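Local coordinates for arginine kinase (PDB 4RF6), which catalyses the reversible transfer of a phosphate group from ATP to L-arginine, giving N(omega)-phospho-L-arginine and ADP, at residues 286-291 and 345-350; 244-249 and 350-355; 470-475 and 709-714; 640-645 and 701-706. One frame throughout, in Å; residues are numbered along the deposited sequence.

Interaction 1 (286-291 and 345-350); sequences MRASVH and VQCVQD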
loop_
_atom_site.group_PDB
_atom_site.type_symbol
_atom_site.label_atom_id
_atom_site.label_comp_id
_atom_site.label_asym_id
_atom_site.label_seq_id
_atom_site.Cartn_x
_atom_site.Cartn_y
_atom_site.Cartn_z
ATOM N N MET A 286 4.458 5.126 -22.975
ATOM C CA MET A 286 4.250 5.260 -21.536
ATOM C C MET A 286 2.795 5.140 -21.106
ATOM O O MET A 286 1.905 5.699 -21.749
ATOM C CB MET A 286 4.804 6.610 -21.055
ATOM C CG MET A 286 4.540 6.918 -19.578
ATOM S SD MET A 286 5.178 8.527 -19.093
ATOM C CE MET A 286 6.932 8.250 -19.306
ATOM N N ARG A 287 2.554 4.403 -20.024
ATOM C CA ARG A 287 1.318 4.578 -19.263
ATOM C C ARG A 287 1.650 5.008 -17.838
ATOM O O ARG A 287 2.259 4.254 -17.073
ATOM C CB ARG A 287 0.446 3.321 -19.229
ATOM C CG ARG A 287 -0.897 3.580 -18.526
ATOM C CD ARG A 287 -1.752 2.330 -18.334
ATOM N NE ARG A 287 -3.012 2.650 -17.663
ATOM C CZ ARG A 287 -3.262 2.428 -16.374
ATOM N NH1 ARG A 287 -4.438 2.763 -15.856
ATOM N NH2 ARG A 287 -2.340 1.867 -15.600
ATOM N N ALA A 288 1.248 6.230 -17.497
ATOM C CA ALA A 288 1.393 6.763 -16.147
ATOM C C ALA A 288 0.031 6.680 -15.472
ATOM O O ALA A 288 -0.990 6.990 -16.092
ATOM C CB ALA A 288 1.871 8.207 -16.200
ATOM N N SER A 289 0.002 6.280 -14.204
ATOM C CA SER A 289 -1.261 6.063 -13.500
ATOM C C SER A 289 -1.173 6.418 -12.015
ATOM O O SER A 289 -0.261 5.959 -11.323
ATOM C CB SER A 289 -1.698 4.604 -13.658
ATOM O OG SER A 289 -2.680 4.245 -12.704
ATOM N N VAL A 290 -2.127 7.209 -11.530
ATOM C CA VAL A 290 -2.215 7.568 -10.117
ATOM C C VAL A 290 -3.595 7.176 -9.596
ATOM O O VAL A 290 -4.607 7.518 -10.207
ATOM C CB VAL A 290 -1.991 9.091 -9.918
ATOM C CG1 VAL A 290 -2.386 9.527 -8.513
ATOM C CG2 VAL A 290 -0.549 9.464 -10.200
ATOM N N HIS A 291 -3.639 6.438 -8.491
ATOM C CA HIS A 291 -4.912 6.172 -7.833
ATOM C C HIS A 291 -5.181 7.240 -6.776
ATOM O O HIS A 291 -4.385 7.428 -5.854
ATOM C CB HIS A 291 -4.934 4.776 -7.216
ATOM C CG HIS A 291 -4.978 3.674 -8.227
ATOM N ND1 HIS A 291 -5.247 2.363 -7.893
ATOM C CD2 HIS A 291 -4.783 3.690 -9.567
ATOM C CE1 HIS A 291 -5.219 1.621 -8.986
ATOM N NE2 HIS A 291 -4.938 2.402 -10.015
ATOM N N VAL A 345 8.758 13.405 -20.221
ATOM C CA VAL A 345 8.781 14.485 -19.235
ATOM C C VAL A 345 7.458 15.245 -19.215
ATOM O O VAL A 345 6.907 15.526 -18.147
ATOM C CB VAL A 345 9.946 15.462 -19.499
ATOM C CG1 VAL A 345 9.685 16.826 -18.854
ATOM C CG2 VAL A 345 11.252 14.875 -18.992
ATOM N N GLN A 346 6.953 15.577 -20.400
ATOM C CA GLN A 346 5.701 16.319 -20.523
ATOM C C GLN A 346 4.505 15.513 -20.021
ATOM O O GLN A 346 3.599 16.055 -19.378
ATOM C CB GLN A 346 5.475 16.759 -21.969
ATOM C CG GLN A 346 6.309 17.961 -22.385
ATOM C CD GLN A 346 6.117 18.336 -23.845
ATOM O OE1 GLN A 346 5.999 17.469 -24.713
ATOM N NE2 GLN A 346 6.083 19.636 -24.120
ATOM N N CYS A 347 4.505 14.219 -20.319
ATOM C CA CYS A 347 3.455 13.330 -19.835
ATOM C C CYS A 347 3.401 13.334 -18.305
ATOM O O CYS A 347 2.330 13.491 -17.710
ATOM C CB CYS A 347 3.672 11.907 -20.363
ATOM S SG CYS A 347 2.405 10.731 -19.832
ATOM N N VAL A 348 4.561 13.173 -17.674
ATOM C CA VAL A 348 4.654 13.183 -16.213
ATOM C C VAL A 348 4.233 14.530 -15.615
ATOM O O VAL A 348 3.539 14.579 -14.593
ATOM C CB VAL A 348 6.078 12.815 -15.739
ATOM C CG1 VAL A 348 6.203 12.967 -14.244
ATOM C CG2 VAL A 348 6.434 11.384 -16.160
ATOM N N GLN A 349 4.650 15.622 -16.247
ATOM C CA GLN A 349 4.325 16.949 -15.727
ATOM C C GLN A 349 2.825 17.217 -15.825
ATOM O O GLN A 349 2.225 17.766 -14.896
ATOM C CB GLN A 349 5.107 18.036 -16.465
ATOM C CG GLN A 349 5.198 19.362 -15.702
ATOM C CD GLN A 349 6.022 19.248 -14.427
ATOM O OE1 GLN A 349 7.245 19.120 -14.473
ATOM N NE2 GLN A 349 5.353 19.279 -13.282
ATOM N N ASP A 350 2.219 16.823 -16.947
ATOM C CA ASP A 350 0.768 16.936 -17.103
ATOM C C ASP A 350 0.064 16.090 -16.044
ATOM O O ASP A 350 -0.949 16.494 -15.472
ATOM C CB ASP A 350 0.326 16.471 -18.493
ATOM C CG ASP A 350 0.711 17.441 -19.592
ATOM O OD1 ASP A 350 1.131 18.569 -19.264
ATOM O OD2 ASP A 350 0.582 17.065 -20.782
#
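Met286 and Cys347 meet sulfur to sulfur because both side chains stand anti to their backbone N, Met286 with chi1 175°, and the methionine stays extended through CG before it bends at the thioether (chi3 -65°). Met286 SD comes to rest 3.6 Å from Cys347 SG, an apolar packing contact and not a covalent link, and lies 3.9 Å from Cys347 CB, so the thioether sulfur touches both side-chain atoms of the cysteine. From the next residue of the helix, Val348 CG2 lies 4.3 Å from Met286 SD. Ala288, two residues along the strand, adds a smaller touch, CB to Cys347 SG at 4.5 Å. This is the packing of a helix on one face of the antiparallel sheet of the phosphagen kinase catalytic domain: the axes of segments 286-291 and 345-350, within strand 286-293 and helix 344-370, run 16° apart and approach to 9.5 Å, and no hydrogen bond joins the two segments. Phe250, from helix 246-264, also packs on Met286 and Val348. Arg287 projects from the strand away from the helix and forms a salt bridge with Asp333; it belongs to the predicted ATP site, which includes residues 287-291. The backbone carbonyl of Met286 is gripped twice, by Arg339 NE and Asn336 ND2, and the backbone N of Ala288 donates to Asn336 OD1.

Interaction 2 (244-249 and 350-355); sequences SDIGSV and DMYDGV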
loop_
_atom_site.group_PDB
_atom_site.type_symbol
_atom_site.label_atom_id
_atom_site.label_comp_id
_atom_site.label_asym_id
_atom_site.label_seq_id
_atom_site.Cartn_x
_atom_site.Cartn_y
_atom_site.Cartn_z
ATOM N N SER A 244 2.230 9.253 -3.328
ATOM C CA SER A 244 2.023 10.265 -4.362
ATOM C C SER A 244 3.288 10.708 -5.099
ATOM O O SER A 244 3.213 11.514 -6.028
ATOM C CB SER A 244 1.395 11.500 -3.713
ATOM O OG SER A 244 2.197 11.947 -2.629
ATOM N N ASP A 245 4.449 10.213 -4.678
ATOM C CA ASP A 245 5.718 10.788 -5.125
ATOM C C ASP A 245 6.089 10.417 -6.568
ATOM O O ASP A 245 7.047 9.681 -6.805
ATOM C CB ASP A 245 6.836 10.388 -4.155
ATOM C CG ASP A 245 8.026 11.324 -4.215
ATOM O OD1 ASP A 245 8.131 12.103 -5.188
ATOM O OD2 ASP A 245 8.862 11.262 -3.289
ATOM N N ILE A 246 5.341 10.945 -7.532
ATOM C CA ILE A 246 5.589 10.635 -8.936
ATOM C C ILE A 246 6.975 11.108 -9.391
ATOM O O ILE A 246 7.558 10.539 -10.321
ATOM C CB ILE A 246 4.466 11.197 -9.859
ATOM C CG1 ILE A 246 4.629 10.674 -11.290
ATOM C CG2 ILE A 246 4.443 12.714 -9.838
ATOM C CD1 ILE A 246 3.504 11.068 -12.224
ATOM N N GLY A 247 7.504 12.133 -8.726
ATOM C CA GLY A 247 8.847 12.612 -9.019
ATOM C C GLY A 247 9.889 11.535 -8.773
ATOM O O GLY A 247 10.743 11.257 -9.624
ATOM N N SER A 248 9.809 10.912 -7.602
ATOM C CA SER A 248 10.728 9.830 -7.248
ATOM C C SER A 248 10.538 8.594 -8.133
ATOM O O SER A 248 11.506 7.921 -8.490
ATOM C CB SER A 248 10.565 9.460 -5.776
ATOM O OG SER A 248 11.246 8.259 -5.473
ATOM N N VAL A 249 9.286 8.299 -8.479
ATOM C CA VAL A 249 8.965 7.158 -9.337
ATOM C C VAL A 249 9.575 7.323 -10.735
ATOM O O VAL A 249 10.130 6.377 -11.299
ATOM C CB VAL A 249 7.443 6.959 -9.466
ATOM C CG1 VAL A 249 7.115 5.970 -10.585
ATOM C CG2 VAL A 249 6.838 6.490 -8.149
ATOM N N ASP A 350 2.219 16.823 -16.947
ATOM C CA ASP A 350 0.768 16.936 -17.103
ATOM C C ASP A 350 0.064 16.090 -16.044
ATOM O O ASP A 350 -0.949 16.494 -15.472
ATOM C CB ASP A 350 0.326 16.471 -18.493
ATOM C CG ASP A 350 0.711 17.441 -19.592
ATOM O OD1 ASP A 350 1.131 18.569 -19.264
ATOM O OD2 ASP A 350 0.582 17.065 -20.782
ATOM N N MET A 351 0.621 14.909 -15.798
ATOM C CA MET A 351 0.078 13.973 -14.823
ATOM C C MET A 351 0.108 14.593 -13.441
ATOM O O MET A 351 -0.860 14.519 -12.677
ATOM C CB MET A 351 0.926 12.708 -14.803
ATOM C CG MET A 351 0.163 11.495 -14.376
ATOM S SD MET A 351 -1.048 11.106 -15.649
ATOM C CE MET A 351 -2.364 10.553 -14.588
ATOM N N TYR A 352 1.247 15.198 -13.121
ATOM C CA TYR A 352 1.448 15.856 -11.840
ATOM C C TYR A 352 0.537 17.076 -11.695
ATOM O O TYR A 352 -0.145 17.238 -10.675
ATOM C CB TYR A 352 2.915 16.279 -11.709
ATOM C CG TYR A 352 3.220 17.033 -10.440
ATOM C CD1 TYR A 352 3.477 16.357 -9.255
ATOM C CD2 TYR A 352 3.248 18.423 -10.421
ATOM C CE1 TYR A 352 3.758 17.040 -8.090
ATOM C CE2 TYR A 352 3.519 19.118 -9.251
ATOM C CZ TYR A 352 3.772 18.417 -8.093
ATOM O OH TYR A 352 4.043 19.094 -6.925
ATOM N N ASP A 353 0.539 17.936 -12.712
ATOM C CA ASP A 353 -0.241 19.168 -12.677
ATOM C C ASP A 353 -1.732 18.840 -12.655
ATOM O O ASP A 353 -2.516 19.478 -11.941
ATOM C CB ASP A 353 0.078 20.056 -13.886
ATOM C CG ASP A 353 1.521 20.547 -13.905
ATOM O OD1 ASP A 353 2.222 20.416 -12.887
ATOM O OD2 ASP A 353 1.949 21.079 -14.955
ATOM N N GLY A 354 -2.119 17.836 -13.435
ATOM C CA GLY A 354 -3.509 17.419 -13.508
ATOM C C GLY A 354 -4.047 16.858 -12.203
ATOM O O GLY A 354 -5.102 17.289 -11.725
ATOM N N VAL A 355 -3.334 15.888 -11.633
ATOM C CA VAL A 355 -3.716 15.302 -10.347
ATOM C C VAL A 355 -3.754 16.372 -9.261
ATOM O O VAL A 355 -4.652 16.385 -8.413
ATOM C CB VAL A 355 -2.761 14.151 -9.935
ATOM C CG1 VAL A 355 -3.029 13.711 -8.501
ATOM C CG2 VAL A 355 -2.907 12.964 -10.884
#
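Ile246 faces Met351 and Tyr352 with a different branch turned to each, at the point where two helices laid on the antiparallel sheet of the phosphagen kinase catalytic domain come together: the first turn of helix 246-264 and the first half of helix 344-370. Ile246 and Met351 run at about a right angle, the isoleucine arriving end-on with CD1 4.0 Å from both CB and CG of Met351. The methionine starts toward Ile246 but bends at chi2 (68°), and its end is carried off to Ala288 on strand 286-293. Ile246 and Tyr352, in contrast, cross obliquely. Here Ile246 CG2 comes to the edge of the aromatic ring, near its plane, 3.8 Å from Tyr352 CD1, and does not lie over a face. The phenol is held at its far end, where Tyr352 OH is hydrogen-bonded to Pro118 O. Beneath the helices, Ile246 also reaches Thr130 and Ile132 of strand 127-136, both in the predicted ATP site, so this apolar cluster backs the strand that carries them. A tight turn leads into helix 246-264 just before Ile246: Asp245 is the centre of an inverse gamma turn, closed by Ile246 N to Ser244 O at 2.7 Å. Asp245 is also the N-cap residue, and its OD1 accepts from Ser248 N at 3.2 Å, the donor standing well above the carboxylate plane.

Interaction 3 (470-475 and 709-714); sequences PNLDPE and KLLEIE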
loop_
_atom_site.group_PDB
_atom_site.type_symbol
_atom_site.label_atom_id
_atom_site.label_comp_id
_atom_site.label_asym_id
_atom_site.label_seq_id
_atom_site.Cartn_x
_atom_site.Cartn_y
_atom_site.Cartn_z
ATOM N N PRO A 470 6.226 -13.125 44.513
ATOM C CA PRO A 470 6.442 -14.578 44.594
ATOM C C PRO A 470 5.308 -15.316 43.873
ATOM O O PRO A 470 4.149 -14.948 44.076
ATOM C CB PRO A 470 6.391 -14.856 46.103
ATOM C CG PRO A 470 6.734 -13.541 46.757
ATOM C CD PRO A 470 6.171 -12.484 45.841
ATOM N N ASN A 471 5.628 -16.319 43.055
ATOM C CA ASN A 471 4.634 -16.965 42.186
ATOM C C ASN A 471 3.394 -17.485 42.923
ATOM O O ASN A 471 3.497 -18.292 43.843
ATOM C CB ASN A 471 5.278 -18.092 41.367
ATOM C CG ASN A 471 4.437 -18.497 40.163
ATOM O OD1 ASN A 471 3.538 -17.764 39.738
ATOM N ND2 ASN A 471 4.730 -19.667 39.608
ATOM N N LEU A 472 2.223 -17.015 42.498
ATOM C CA LEU A 472 0.975 -17.265 43.215
ATOM C C LEU A 472 0.476 -18.706 43.163
ATOM O O LEU A 472 0.159 -19.296 44.197
ATOM C CB LEU A 472 -0.125 -16.329 42.705
ATOM C CG LEU A 472 0.053 -14.870 43.099
ATOM C CD1 LEU A 472 -1.122 -14.030 42.632
ATOM C CD2 LEU A 472 0.216 -14.786 44.602
ATOM N N ASP A 473 0.405 -19.264 41.957
ATOM C CA ASP A 473 -0.263 -20.543 41.736
ATOM C C ASP A 473 0.553 -21.454 40.817
ATOM O O ASP A 473 0.144 -21.717 39.687
ATOM C CB ASP A 473 -1.650 -20.284 41.130
ATOM C CG ASP A 473 -2.489 -21.543 41.004
ATOM O OD1 ASP A 473 -2.130 -22.564 41.622
ATOM O OD2 ASP A 473 -3.513 -21.501 40.284
ATOM N N PRO A 474 1.711 -21.945 41.303
ATOM C CA PRO A 474 2.615 -22.829 40.550
ATOM C C PRO A 474 1.936 -24.013 39.849
ATOM O O PRO A 474 2.444 -24.475 38.824
ATOM C CB PRO A 474 3.580 -23.356 41.629
ATOM C CG PRO A 474 2.973 -22.963 42.949
ATOM C CD PRO A 474 2.216 -21.708 42.666
ATOM N N GLU A 475 0.816 -24.487 40.389
ATOM C CA GLU A 475 0.122 -25.647 39.830
ATOM C C GLU A 475 -0.855 -25.261 38.715
ATOM O O GLU A 475 -1.290 -26.113 37.935
ATOM C CB GLU A 475 -0.626 -26.404 40.936
ATOM C CG GLU A 475 0.227 -26.786 42.155
ATOM C CD GLU A 475 0.326 -25.673 43.195
ATOM O OE1 GLU A 475 -0.200 -24.566 42.940
ATOM O OE2 GLU A 475 0.927 -25.906 44.268
ATOM N N LYS A 709 -5.184 -11.808 46.981
ATOM C CA LYS A 709 -6.310 -11.835 47.908
ATOM C C LYS A 709 -7.491 -12.645 47.374
ATOM O O LYS A 709 -8.203 -13.293 48.143
ATOM C CB LYS A 709 -6.742 -10.412 48.265
ATOM C CG LYS A 709 -5.679 -9.648 49.038
ATOM C CD LYS A 709 -6.264 -8.459 49.771
ATOM C CE LYS A 709 -5.292 -7.953 50.828
ATOM N NZ LYS A 709 -5.894 -6.896 51.694
ATOM N N LEU A 710 -7.705 -12.599 46.060
ATOM C CA LEU A 710 -8.741 -13.417 45.435
ATOM C C LEU A 710 -8.389 -14.893 45.584
ATOM O O LEU A 710 -9.267 -15.733 45.793
ATOM C CB LEU A 710 -8.903 -13.054 43.954
ATOM C CG LEU A 710 -9.313 -11.606 43.670
ATOM C CD1 LEU A 710 -9.424 -11.358 42.177
ATOM C CD2 LEU A 710 -10.624 -11.280 44.367
ATOM N N LEU A 711 -7.099 -15.204 45.490
ATOM C CA LEU A 711 -6.637 -16.580 45.645
ATOM C C LEU A 711 -6.807 -17.080 47.072
ATOM O O LEU A 711 -7.158 -18.244 47.297
ATOM C CB LEU A 711 -5.177 -16.722 45.220
ATOM C CG LEU A 711 -4.959 -17.105 43.763
ATOM C CD1 LEU A 711 -3.537 -17.585 43.529
ATOM C CD2 LEU A 711 -5.951 -18.173 43.363
ATOM N N GLU A 712 -6.551 -16.200 48.036
ATOM C CA GLU A 712 -6.642 -16.571 49.447
ATOM C C GLU A 712 -8.064 -16.979 49.835
ATOM O O GLU A 712 -8.259 -17.822 50.711
ATOM C CB GLU A 712 -6.120 -15.439 50.341
ATOM C CG GLU A 712 -4.600 -15.461 50.540
ATOM C CD GLU A 712 -4.010 -14.090 50.850
ATOM O OE1 GLU A 712 -4.759 -13.090 50.827
ATOM O OE2 GLU A 712 -2.789 -14.017 51.111
ATOM N N ILE A 713 -9.051 -16.383 49.173
ATOM C CA ILE A 713 -10.452 -16.735 49.392
ATOM C C ILE A 713 -10.824 -18.015 48.632
ATOM O O ILE A 713 -11.516 -18.888 49.168
ATOM C CB ILE A 713 -11.394 -15.566 49.013
ATOM C CG1 ILE A 713 -11.165 -14.377 49.951
ATOM C CG2 ILE A 713 -12.852 -16.008 49.051
ATOM C CD1 ILE A 713 -11.990 -13.138 49.616
ATOM N N GLU A 714 -10.344 -18.145 47.400
ATOM C CA GLU A 714 -10.629 -19.344 46.612
ATOM C C GLU A 714 -9.953 -20.593 47.190
ATOM O O GLU A 714 -10.324 -21.721 46.852
ATOM C CB GLU A 714 -10.206 -19.148 45.153
ATOM C CG GLU A 714 -11.048 -19.930 44.155
ATOM C CD GLU A 714 -12.488 -19.454 44.114
ATOM O OE1 GLU A 714 -13.379 -20.285 43.846
ATOM O OE2 GLU A 714 -12.728 -18.249 44.348
#
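Asp473 OD2 is gripped by two backbone donors, Tyr478 N and Ile479 N, while the other carboxylate oxygen, OD1, takes a weak bond from Thr477 N. These bonds hold the carboxylate of the buried Asp473 at the start of strand 479-488, while Asp473 CB, which points toward the helix, lies 4.1 Å from Leu711 CD1. The same methyl meets Leu472 more closely, with Leu472 CB 3.7 Å from Leu711 CD1. One branch of a single leucine thus touches two consecutive residues of the loop, and in both cases it meets the root of the side chain and not its end. Leu711 has an unusual first torsion, chi1 -92°, well away from the staggered value, and it sends CD1 out to the loop. Leu472 continues past this methyl: its CG stands beside its own backbone N (chi1 -71°), and its end packs along the helix on Tyr704, Val707 and Lys708. No hydrogen bond crosses between residues 470-475 and 709-714, but the loop is tied to an earlier turn of the same helix by a probable hydrogen bond between Pro470 O and Tyr704 OH, and Asp473 N is bonded to Ser596 OG. The contact is plain structural packing. It joins the loop between helix 438-448 and strand 479-488 to the last turns of helix 696-714, whose other sides meet helix 655-661 through Leu710 and Ile713 and the first turn of helix 647-651 through the Glu714 carboxylate, which accepts from Lys648 N and Ala649 N.

Interaction 4 (640-645 and 701-706); sequences ASVHVK and QDMYNG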
loop_
_atom_site.group_PDB
_atom_site.type_symbol
_atom_site.label_atom_id
_atom_site.label_comp_id
_atom_site.label_asym_id
_atom_site.label_seq_id
_atom_site.Cartn_x
_atom_site.Cartn_y
_atom_site.Cartn_z
ATOM N N ALA A 640 -2.778 -5.279 31.756
ATOM C CA ALA A 640 -2.333 -6.490 32.434
ATOM C C ALA A 640 -3.534 -7.408 32.605
ATOM O O ALA A 640 -4.587 -6.973 33.081
ATOM C CB ALA A 640 -1.720 -6.151 33.782
ATOM N N SER A 641 -3.387 -8.673 32.219
ATOM C CA SER A 641 -4.522 -9.592 32.225
ATOM C C SER A 641 -4.165 -10.904 32.918
ATOM O O SER A 641 -3.098 -11.473 32.683
ATOM C CB SER A 641 -5.001 -9.850 30.792
ATOM O OG SER A 641 -6.204 -10.598 30.764
ATOM N N VAL A 642 -5.053 -11.366 33.793
ATOM C CA VAL A 642 -4.878 -12.647 34.463
ATOM C C VAL A 642 -6.146 -13.476 34.301
ATOM O O VAL A 642 -7.236 -13.029 34.674
ATOM C CB VAL A 642 -4.554 -12.465 35.965
ATOM C CG1 VAL A 642 -4.838 -13.746 36.733
ATOM C CG2 VAL A 642 -3.106 -12.038 36.151
ATOM N N HIS A 643 -6.003 -14.668 33.724
ATOM C CA HIS A 643 -7.126 -15.581 33.543
ATOM C C HIS A 643 -7.202 -16.515 34.743
ATOM O O HIS A 643 -6.294 -17.319 34.955
ATOM C CB HIS A 643 -6.942 -16.403 32.262
ATOM C CG HIS A 643 -7.220 -15.643 31.003
ATOM N ND1 HIS A 643 -7.406 -16.265 29.787
ATOM C CD2 HIS A 643 -7.344 -14.315 30.769
ATOM C CE1 HIS A 643 -7.632 -15.353 28.858
ATOM N NE2 HIS A 643 -7.600 -14.161 29.428
ATOM N N VAL A 644 -8.274 -16.416 35.525
ATOM C CA VAL A 644 -8.326 -17.121 36.803
ATOM C C VAL A 644 -9.734 -17.631 37.160
ATOM O O VAL A 644 -10.742 -16.972 36.870
ATOM C CB VAL A 644 -7.735 -16.235 37.926
ATOM C CG1 VAL A 644 -8.651 -15.080 38.227
ATOM C CG2 VAL A 644 -7.460 -17.041 39.173
ATOM N N LYS A 645 -9.796 -18.819 37.768
ATOM C CA LYS A 645 -11.069 -19.442 38.133
ATOM C C LYS A 645 -11.444 -19.096 39.563
ATOM O O LYS A 645 -10.859 -19.624 40.507
ATOM C CB LYS A 645 -10.981 -20.959 38.000
ATOM C CG LYS A 645 -10.552 -21.447 36.638
ATOM C CD LYS A 645 -10.633 -22.958 36.592
ATOM C CE LYS A 645 -10.125 -23.496 35.279
ATOM N NZ LYS A 645 -10.444 -24.942 35.160
ATOM N N GLN A 701 2.148 -4.493 40.414
ATOM C CA GLN A 701 2.109 -4.819 41.838
ATOM C C GLN A 701 0.664 -4.874 42.336
ATOM O O GLN A 701 0.301 -5.774 43.097
ATOM C CB GLN A 701 2.913 -3.803 42.655
ATOM C CG GLN A 701 3.031 -4.174 44.128
ATOM C CD GLN A 701 3.931 -5.379 44.365
ATOM O OE1 GLN A 701 5.151 -5.294 44.207
ATOM N NE2 GLN A 701 3.335 -6.509 44.753
ATOM N N ASP A 702 -0.152 -3.908 41.907
ATOM C CA ASP A 702 -1.578 -3.887 42.236
ATOM C C ASP A 702 -2.283 -5.153 41.770
ATOM O O ASP A 702 -3.117 -5.723 42.486
ATOM C CB ASP A 702 -2.256 -2.690 41.575
ATOM C CG ASP A 702 -2.022 -1.398 42.320
ATOM O OD1 ASP A 702 -1.576 -1.463 43.482
ATOM O OD2 ASP A 702 -2.302 -0.323 41.744
ATOM N N MET A 703 -1.963 -5.584 40.555
ATOM C CA MET A 703 -2.582 -6.785 39.998
ATOM C C MET A 703 -2.188 -8.001 40.817
ATOM O O MET A 703 -3.022 -8.859 41.120
ATOM C CB MET A 703 -2.178 -6.987 38.536
ATOM C CG MET A 703 -2.706 -8.279 37.929
ATOM S SD MET A 703 -4.510 -8.332 37.883
ATOM C CE MET A 703 -4.814 -6.944 36.788
ATOM N N TYR A 704 -0.914 -8.070 41.185
ATOM C CA TYR A 704 -0.428 -9.175 41.994
ATOM C C TYR A 704 -1.132 -9.193 43.341
ATOM O O TYR A 704 -1.580 -10.241 43.793
ATOM C CB TYR A 704 1.085 -9.067 42.218
ATOM C CG TYR A 704 1.616 -10.175 43.101
ATOM C CD1 TYR A 704 1.950 -11.406 42.562
ATOM C CD2 TYR A 704 1.757 -9.998 44.475
ATOM C CE1 TYR A 704 2.425 -12.421 43.350
ATOM C CE2 TYR A 704 2.227 -11.017 45.283
ATOM C CZ TYR A 704 2.561 -12.226 44.709
ATOM O OH TYR A 704 3.031 -13.262 45.480
ATOM N N ASN A 705 -1.214 -8.029 43.980
ATOM C CA ASN A 705 -1.787 -7.933 45.314
ATOM C C ASN A 705 -3.265 -8.317 45.322
ATOM O O ASN A 705 -3.723 -9.061 46.197
ATOM C CB ASN A 705 -1.592 -6.520 45.879
ATOM C CG ASN A 705 -0.144 -6.217 46.212
ATOM O OD1 ASN A 705 0.668 -7.129 46.353
ATOM N ND2 ASN A 705 0.189 -4.927 46.341
ATOM N N GLY A 706 -3.999 -7.800 44.339
ATOM C CA GLY A 706 -5.416 -8.083 44.193
ATOM C C GLY A 706 -5.703 -9.551 43.955
ATOM O O GLY A 706 -6.507 -10.151 44.669
#
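Met703 packs helix 696-714 against strand 638-645, on one face of the eight-stranded antiparallel sheet of the second catalytic domain. On this buried side, Met703 makes all of the contacts from 701-706 to 640-645. Its chain leaves the backbone with CG anti to N and then bends at both chi2 (63°) and chi3 (63°), curling back so that two of its atoms reach two strand residues. Met703 CE lies 3.7 Å from Ala640 O and 4.4 Å from Ala640 CB, and Met703 CG is 4.2 Å from Val642 CG2. The side chains of Val642 and Met703 run antiparallel alongside one another, not end to end. Ala640 and Val642 both point to the helix, whereas Ser641 between them points away. Met703 also touches Ile686 of the adjacent strand 683-688, so it bears on two neighbouring strands, and the backbone N of Ala640 is bonded to Asn688 OD1. No hydrogen bond crosses this interface. The outer side of the helix is more polar and partly exposed, with Asp702, Gln701 and Asn705 taking no part in the sheet packing. There Gln701 OE1 accepts from Asp468 N, and its other amide atom makes a bent bond one turn along: Gln701 NE2 to Asn705 OD1 at 3.2 Å, with an angle of 143° at the hydrogen and the donor lifted above the carbonyl plane of Asn705.

The four contacts form two pairs, one in each tandem repeat. Interactions 1 and 2 have centres about 7 Å apart, share helix 344-370 and Asp350, and touch where Val348 CG1 meets Ile246 CD1; along the chain the first is nested inside the loop closed by the second. Interactions 3 and 4, about 10 Å apart between centres, share helix 696-714, with interaction 4 nested inside interaction 3. The pairs follow one another in sequence on opposite sides of the chain's centre, with centres about 55 to 68 Å apart. Interactions 1 and 4 place equivalent helices on strands of two sheets with the same strand order, as expected of duplicated kinase units.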